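Local coordinates for Uly1 (Catenovulum maritimum, PDB 7DRQ), which is an ulvan lyase of polysaccharide lyase family 24 that probably cleaves the algal polysaccharide ulvan and carries bound calcium ions, at residues A[142-154]-A[184-198]. Residues are numbered along the deposited sequence; the frame is centred on the assembly and turned at random.
Sequences DIRKDYFRYSYSL and YKHLTMTGIEDHGQF. With CA (calcium ion), chain C.
Tyr150 and His186 form an antiparallel hydrogen-bonded pair, a single bridge that joins the loop around His186 to strand 150-152, an edge strand of a three-stranded antiparallel sheet in a fold that is probably a beta-propeller, as in BNR-repeat proteins. Its two bonds are unequal: His186 N to Tyr150 O spans 2.7 Å, with an N-H...O angle of 158°, whereas Tyr150 N to His186 O is more bent. Beside the bridge, Ser151 OG donates to Tyr184 O from above the carbonyl plane.

Aromatic contacts continue along the interface. The Tyr147 ring is clasped on both faces: Leu187 CD1 sits over its centre, 3.7 Å from the centroid, and the edge of His195 meets the opposite face, T-shaped, with planes at 71°. An alanine in place of Tyr147 would probably open a gap between Leu187 and His195 and deprive two bridging waters of a hydroxyl partner. One face of Phe148 receives the edge of Phe198, while Met189, a selenomethionine, brings CG within 3.5 Å of Phe148 CE2 and lays CE over the Tyr150 ring.

Salt bridges form at two places. Lys145 NZ meets the syn lone pair of Glu193 OE2 at 2.7 Å. Nearer the calcium, Lys185 NZ and Arg149 NH2 reach Asp146 OD2 from opposite faces of the carboxylate; Arg149 NH1 bonds to Asp127 O. With Asp173 and Asp183, Lys185 completes the protein ligands of the calcium, binding it through its backbone O at 2.4 Å.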
loop_
_atom_site.group_PDB
_atom_site.type_symbol
_atom_site.label_atom_id
_atom_site.label_comp_id
_atom_site.label_asym_id
_atom_site.label_seq_id
_atom_site.Cartn_x
_atom_site.Cartn_y
_atom_site.Cartn_z
ATOM N N ASP A 142 24.748 9.613 -0.884
ATOM C CA ASP A 142 24.947 9.318 -2.299
ATOM C C ASP A 142 23.941 8.241 -2.699
ATOM O O ASP A 142 24.037 7.094 -2.248
ATOM C CB ASP A 142 26.390 8.869 -2.534
ATOM C CG ASP A 142 26.654 8.404 -3.949
ATOM O OD1 ASP A 142 25.780 8.533 -4.831
ATOM O OD2 ASP A 142 27.770 7.896 -4.179
ATOM N N ILE A 143 22.981 8.608 -3.545
ATOM C CA ILE A 143 21.891 7.709 -3.917
ATOM C C ILE A 143 22.105 7.083 -5.293
ATOM O O ILE A 143 21.229 6.373 -5.790
ATOM C CB ILE A 143 20.537 8.438 -3.842
ATOM C CG1 ILE A 143 19.380 7.450 -3.678
ATOM C CG2 ILE A 143 20.318 9.320 -5.073
ATOM C CD1 ILE A 143 18.041 8.148 -3.413
ATOM N N ARG A 144 23.274 7.294 -5.906
ATOM C CA ARG A 144 23.457 6.869 -7.288
ATOM C C ARG A 144 23.283 5.364 -7.466
ATOM O O ARG A 144 22.778 4.919 -8.504
ATOM C CB ARG A 144 24.829 7.319 -7.780
ATOM C CG ARG A 144 24.913 8.823 -7.973
ATOM C CD ARG A 144 26.324 9.254 -8.347
ATOM N NE ARG A 144 27.248 9.091 -7.232
ATOM C CZ ARG A 144 28.567 9.230 -7.332
ATOM N NH1 ARG A 144 29.114 9.530 -8.501
ATOM N NH2 ARG A 144 29.334 9.066 -6.267
ATOM N N LYS A 145 23.690 4.568 -6.471
ATOM C CA LYS A 145 23.510 3.119 -6.468
ATOM C C LYS A 145 22.619 2.681 -5.310
ATOM O O LYS A 145 22.795 1.598 -4.744
ATOM C CB LYS A 145 24.863 2.405 -6.411
ATOM C CG LYS A 145 25.797 2.787 -7.558
ATOM C CD LYS A 145 25.191 2.430 -8.904
ATOM C CE LYS A 145 26.176 2.698 -10.057
ATOM N NZ LYS A 145 25.543 2.430 -11.372
ATOM N N ASP A 146 21.646 3.527 -4.942
ATOM C CA ASP A 146 20.777 3.200 -3.816
ATOM C C ASP A 146 19.363 3.743 -4.020
ATOM O O ASP A 146 18.638 3.931 -3.035
ATOM C CB ASP A 146 21.387 3.744 -2.516
ATOM C CG ASP A 146 20.790 3.106 -1.276
ATOM O OD1 ASP A 146 20.541 1.878 -1.287
ATOM O OD2 ASP A 146 20.571 3.835 -0.278
ATOM N N TYR A 147 18.958 4.004 -5.269
ATOM C CA TYR A 147 17.657 4.609 -5.556
ATOM C C TYR A 147 16.520 3.602 -5.483
ATOM O O TYR A 147 15.351 4.007 -5.407
ATOM C CB TYR A 147 17.661 5.253 -6.948
ATOM C CG TYR A 147 18.132 4.293 -8.013
ATOM C CD1 TYR A 147 17.249 3.406 -8.616
ATOM C CD2 TYR A 147 19.466 4.258 -8.397
ATOM C CE1 TYR A 147 17.680 2.520 -9.587
ATOM C CE2 TYR A 147 19.906 3.375 -9.358
ATOM C CZ TYR A 147 19.010 2.509 -9.945
ATOM O OH TYR A 147 19.434 1.628 -10.905
ATOM N N PHE A 148 16.844 2.308 -5.514
ATOM C CA PHE A 148 15.897 1.214 -5.360
ATOM C C PHE A 148 16.434 0.348 -4.228
ATOM O O PHE A 148 17.629 0.040 -4.202
ATOM C CB PHE A 148 15.761 0.396 -6.666
ATOM C CG PHE A 148 14.792 -0.748 -6.569
ATOM C CD1 PHE A 148 13.439 -0.543 -6.793
ATOM C CD2 PHE A 148 15.230 -2.022 -6.234
ATOM C CE1 PHE A 148 12.536 -1.581 -6.674
ATOM C CE2 PHE A 148 14.334 -3.079 -6.121
ATOM C CZ PHE A 148 12.980 -2.860 -6.348
ATOM N N ARG A 149 15.570 -0.015 -3.278
ATOM C CA ARG A 149 16.030 -0.533 -1.986
ATOM C C ARG A 149 15.306 -1.832 -1.639
ATOM O O ARG A 149 14.168 -1.812 -1.160
ATOM C CB ARG A 149 15.847 0.525 -0.894
ATOM C CG ARG A 149 16.689 1.775 -1.152
ATOM C CD ARG A 149 16.315 2.975 -0.280
ATOM N NE ARG A 149 17.381 3.972 -0.371
ATOM C CZ ARG A 149 17.289 5.240 0.013
ATOM N NH1 ARG A 149 16.157 5.712 0.520
ATOM N NH2 ARG A 149 18.348 6.034 -0.111
ATOM N N TYR A 150 15.985 -2.959 -1.852
ATOM C CA TYR A 150 15.408 -4.287 -1.687
ATOM C C TYR A 150 16.284 -5.108 -0.755
ATOM O O TYR A 150 17.508 -5.163 -0.934
ATOM C CB TYR A 150 15.285 -4.967 -3.062
ATOM C CG TYR A 150 14.887 -6.425 -3.056
ATOM C CD1 TYR A 150 13.807 -6.879 -2.304
ATOM C CD2 TYR A 150 15.574 -7.344 -3.845
ATOM C CE1 TYR A 150 13.440 -8.229 -2.309
ATOM C CE2 TYR A 150 15.212 -8.689 -3.874
ATOM C CZ TYR A 150 14.148 -9.125 -3.102
ATOM O OH TYR A 150 13.793 -10.454 -3.135
ATOM N N SER A 151 15.664 -5.760 0.225
ATOM C CA SER A 151 16.369 -6.679 1.107
ATOM C C SER A 151 15.647 -8.019 1.087
ATOM O O SER A 151 14.420 -8.077 0.958
ATOM C CB SER A 151 16.449 -6.126 2.547
ATOM O OG SER A 151 17.359 -5.040 2.624
ATOM N N TYR A 152 16.412 -9.106 1.197
ATOM C CA TYR A 152 15.795 -10.419 1.116
ATOM C C TYR A 152 16.648 -11.438 1.853
ATOM O O TYR A 152 17.824 -11.212 2.148
ATOM C CB TYR A 152 15.563 -10.864 -0.337
ATOM C CG TYR A 152 16.829 -11.139 -1.117
ATOM C CD1 TYR A 152 17.571 -10.093 -1.676
ATOM C CD2 TYR A 152 17.287 -12.433 -1.301
ATOM C CE1 TYR A 152 18.738 -10.346 -2.408
ATOM C CE2 TYR A 152 18.456 -12.694 -2.029
ATOM C CZ TYR A 152 19.177 -11.645 -2.567
ATOM O OH TYR A 152 20.333 -11.907 -3.288
ATOM N N SER A 153 16.037 -12.576 2.124
ATOM C CA SER A 153 16.590 -13.545 3.053
ATOM C C SER A 153 16.977 -14.833 2.338
ATOM O O SER A 153 16.677 -15.053 1.156
ATOM C CB SER A 153 15.572 -13.853 4.154
ATOM O OG SER A 153 14.666 -14.835 3.686
ATOM N N LEU A 154 17.650 -15.693 3.097
ATOM C CA LEU A 154 17.821 -17.077 2.710
ATOM C C LEU A 154 16.472 -17.771 2.608
ATOM O O LEU A 154 15.492 -17.390 3.258
ATOM C CB LEU A 154 18.663 -17.823 3.747
ATOM C CG LEU A 154 20.045 -17.261 4.064
ATOM C CD1 LEU A 154 20.629 -18.000 5.289
ATOM C CD2 LEU A 154 20.920 -17.428 2.836
ATOM N N TYR A 184 22.789 -4.292 3.151
ATOM C CA TYR A 184 21.759 -5.276 2.845
ATOM C C TYR A 184 20.787 -4.805 1.770
ATOM O O TYR A 184 19.735 -5.431 1.586
ATOM C CB TYR A 184 20.975 -5.631 4.109
ATOM C CG TYR A 184 21.776 -6.448 5.091
ATOM C CD1 TYR A 184 22.580 -5.827 6.037
ATOM C CD2 TYR A 184 21.722 -7.836 5.074
ATOM C CE1 TYR A 184 23.315 -6.569 6.939
ATOM C CE2 TYR A 184 22.458 -8.587 5.976
ATOM C CZ TYR A 184 23.249 -7.942 6.900
ATOM O OH TYR A 184 23.983 -8.665 7.809
ATOM N N LYS A 185 21.103 -3.722 1.062
ATOM C CA LYS A 185 20.170 -3.110 0.121
ATOM C C LYS A 185 20.601 -3.434 -1.304
ATOM O O LYS A 185 21.734 -3.146 -1.703
ATOM C CB LYS A 185 20.086 -1.598 0.339
ATOM C CG LYS A 185 19.478 -1.192 1.704
ATOM C CD LYS A 185 19.449 0.330 1.855
ATOM C CE LYS A 185 20.861 0.890 2.009
ATOM N NZ LYS A 185 20.900 2.387 2.061
ATOM N N HIS A 186 19.702 -4.055 -2.052
ATOM C CA HIS A 186 19.955 -4.473 -3.416
ATOM C C HIS A 186 19.253 -3.529 -4.379
ATOM O O HIS A 186 18.117 -3.106 -4.147
ATOM C CB HIS A 186 19.482 -5.906 -3.628
ATOM C CG HIS A 186 20.210 -6.889 -2.769
ATOM N ND1 HIS A 186 21.289 -7.616 -3.225
ATOM C CD2 HIS A 186 20.038 -7.235 -1.469
ATOM C CE1 HIS A 186 21.741 -8.383 -2.247
ATOM N NE2 HIS A 186 21.000 -8.169 -1.170
ATOM N N LEU A 187 19.940 -3.205 -5.458
ATOM C CA LEU A 187 19.470 -2.203 -6.403
ATOM C C LEU A 187 18.548 -2.788 -7.466
ATOM O O LEU A 187 18.082 -2.048 -8.343
ATOM C CB LEU A 187 20.683 -1.532 -7.063
ATOM C CG LEU A 187 20.504 -0.158 -7.700
ATOM C CD1 LEU A 187 19.967 0.831 -6.669
ATOM C CD2 LEU A 187 21.828 0.315 -8.279
ATOM N N THR A 188 18.279 -4.091 -7.395
ATOM C CA THR A 188 17.528 -4.834 -8.396
ATOM C C THR A 188 16.916 -6.055 -7.728
ATOM O O THR A 188 17.412 -6.542 -6.707
ATOM C CB THR A 188 18.419 -5.276 -9.577
ATOM O OG1 THR A 188 17.697 -6.196 -10.411
ATOM C CG2 THR A 188 19.690 -5.975 -9.067
HETATM N N MSE A 189 15.830 -6.541 -8.324
HETATM C CA MSE A 189 15.175 -7.777 -7.907
HETATM C C MSE A 189 15.480 -8.964 -8.824
HETATM O O MSE A 189 15.128 -10.105 -8.514
HETATM C CB MSE A 189 13.662 -7.551 -7.867
HETATM C CG MSE A 189 13.289 -6.321 -7.047
HETATM SE SE MSE A 189 11.362 -6.242 -6.738
HETATM C CE MSE A 189 11.206 -7.662 -5.406
ATOM N N THR A 190 16.115 -8.698 -9.966
ATOM C CA THR A 190 16.334 -9.720 -10.981
ATOM C C THR A 190 17.771 -10.196 -11.050
ATOM O O THR A 190 18.102 -11.005 -11.931
ATOM C CB THR A 190 15.957 -9.196 -12.372
ATOM O OG1 THR A 190 16.828 -8.107 -12.691
ATOM C CG2 THR A 190 14.493 -8.744 -12.431
ATOM N N GLY A 191 18.639 -9.692 -10.190
ATOM C CA GLY A 191 20.051 -9.971 -10.322
ATOM C C GLY A 191 20.759 -9.143 -11.368
ATOM O O GLY A 191 21.980 -9.284 -11.516
ATOM N N ILE A 192 20.044 -8.274 -12.082
ATOM C CA ILE A 192 20.610 -7.448 -13.146
ATOM C C ILE A 192 20.349 -5.990 -12.815
ATOM O O ILE A 192 19.189 -5.584 -12.671
ATOM C CB ILE A 192 20.004 -7.791 -14.516
ATOM C CG1 ILE A 192 20.198 -9.274 -14.837
ATOM C CG2 ILE A 192 20.599 -6.889 -15.600
ATOM C CD1 ILE A 192 19.358 -9.738 -16.024
ATOM N N GLU A 193 21.418 -5.200 -12.701
ATOM C CA GLU A 193 21.252 -3.765 -12.495
ATOM C C GLU A 193 20.586 -3.166 -13.724
ATOM O O GLU A 193 20.986 -3.451 -14.857
ATOM C CB GLU A 193 22.599 -3.088 -12.224
ATOM C CG GLU A 193 22.513 -1.566 -11.990
ATOM C CD GLU A 193 23.878 -0.918 -11.818
ATOM O OE1 GLU A 193 24.894 -1.637 -11.935
ATOM O OE2 GLU A 193 23.940 0.305 -11.573
ATOM N N ASP A 194 19.546 -2.362 -13.507
ATOM C CA ASP A 194 18.723 -1.889 -14.627
ATOM C C ASP A 194 18.037 -0.596 -14.174
ATOM O O ASP A 194 16.949 -0.635 -13.598
ATOM C CB ASP A 194 17.719 -2.955 -15.042
ATOM C CG ASP A 194 16.911 -2.565 -16.262
ATOM O OD1 ASP A 194 16.930 -1.377 -16.654
ATOM O OD2 ASP A 194 16.252 -3.462 -16.843
ATOM N N HIS A 195 18.678 0.542 -14.466
ATOM C CA HIS A 195 18.125 1.821 -14.024
ATOM C C HIS A 195 16.779 2.107 -14.679
ATOM O O HIS A 195 15.863 2.609 -14.023
ATOM C CB HIS A 195 19.103 2.960 -14.308
ATOM C CG HIS A 195 18.669 4.275 -13.738
ATOM N ND1 HIS A 195 17.964 5.208 -14.471
ATOM C CD2 HIS A 195 18.836 4.810 -12.507
ATOM C CE1 HIS A 195 17.713 6.261 -13.712
ATOM N NE2 HIS A 195 18.237 6.046 -12.518
ATOM N N GLY A 196 16.634 1.784 -15.969
ATOM C CA GLY A 196 15.341 1.965 -16.615
ATOM C C GLY A 196 14.227 1.236 -15.886
ATOM O O GLY A 196 13.126 1.769 -15.713
ATOM N N GLN A 197 14.513 0.018 -15.417
ATOM C CA GLN A 197 13.490 -0.817 -14.787
ATOM C C GLN A 197 13.237 -0.433 -13.334
ATOM O O GLN A 197 12.097 -0.535 -12.862
ATOM C CB GLN A 197 13.889 -2.301 -14.861
ATOM C CG GLN A 197 12.852 -3.251 -14.264
ATOM C CD GLN A 197 13.223 -4.728 -14.341
ATOM O OE1 GLN A 197 12.485 -5.582 -13.835
ATOM N NE2 GLN A 197 14.363 -5.041 -14.964
ATOM N N PHE A 198 14.260 0.008 -12.605
ATOM C CA PHE A 198 14.120 0.139 -11.159
ATOM C C PHE A 198 14.147 1.572 -10.649
ATOM O O PHE A 198 14.097 1.778 -9.433
ATOM C CB PHE A 198 15.198 -0.700 -10.472
ATOM C CG PHE A 198 14.989 -2.163 -10.660
ATOM C CD1 PHE A 198 13.947 -2.807 -10.007
ATOM C CD2 PHE A 198 15.784 -2.888 -11.537
ATOM C CE1 PHE A 198 13.724 -4.151 -10.202
ATOM C CE2 PHE A 198 15.568 -4.229 -11.736
ATOM C CZ PHE A 198 14.545 -4.867 -11.078
HETATM CA CA CA C . 23.613 -1.708 -1.826
HETATM O O HOH W 1 27.042 -0.297 -12.051
HETATM O O HOH W 2 22.252 -0.965 -3.755
HETATM O O HOH W 3 25.046 -0.086 -3.091
HETATM O O HOH W 4 22.841 0.393 -0.826
HETATM O O HOH W 5 18.917 -1.244 -10.889
HETATM O O HOH W 6 21.759 1.931 -11.775
HETATM O O HOH W 7 19.120 -8.137 2.060
#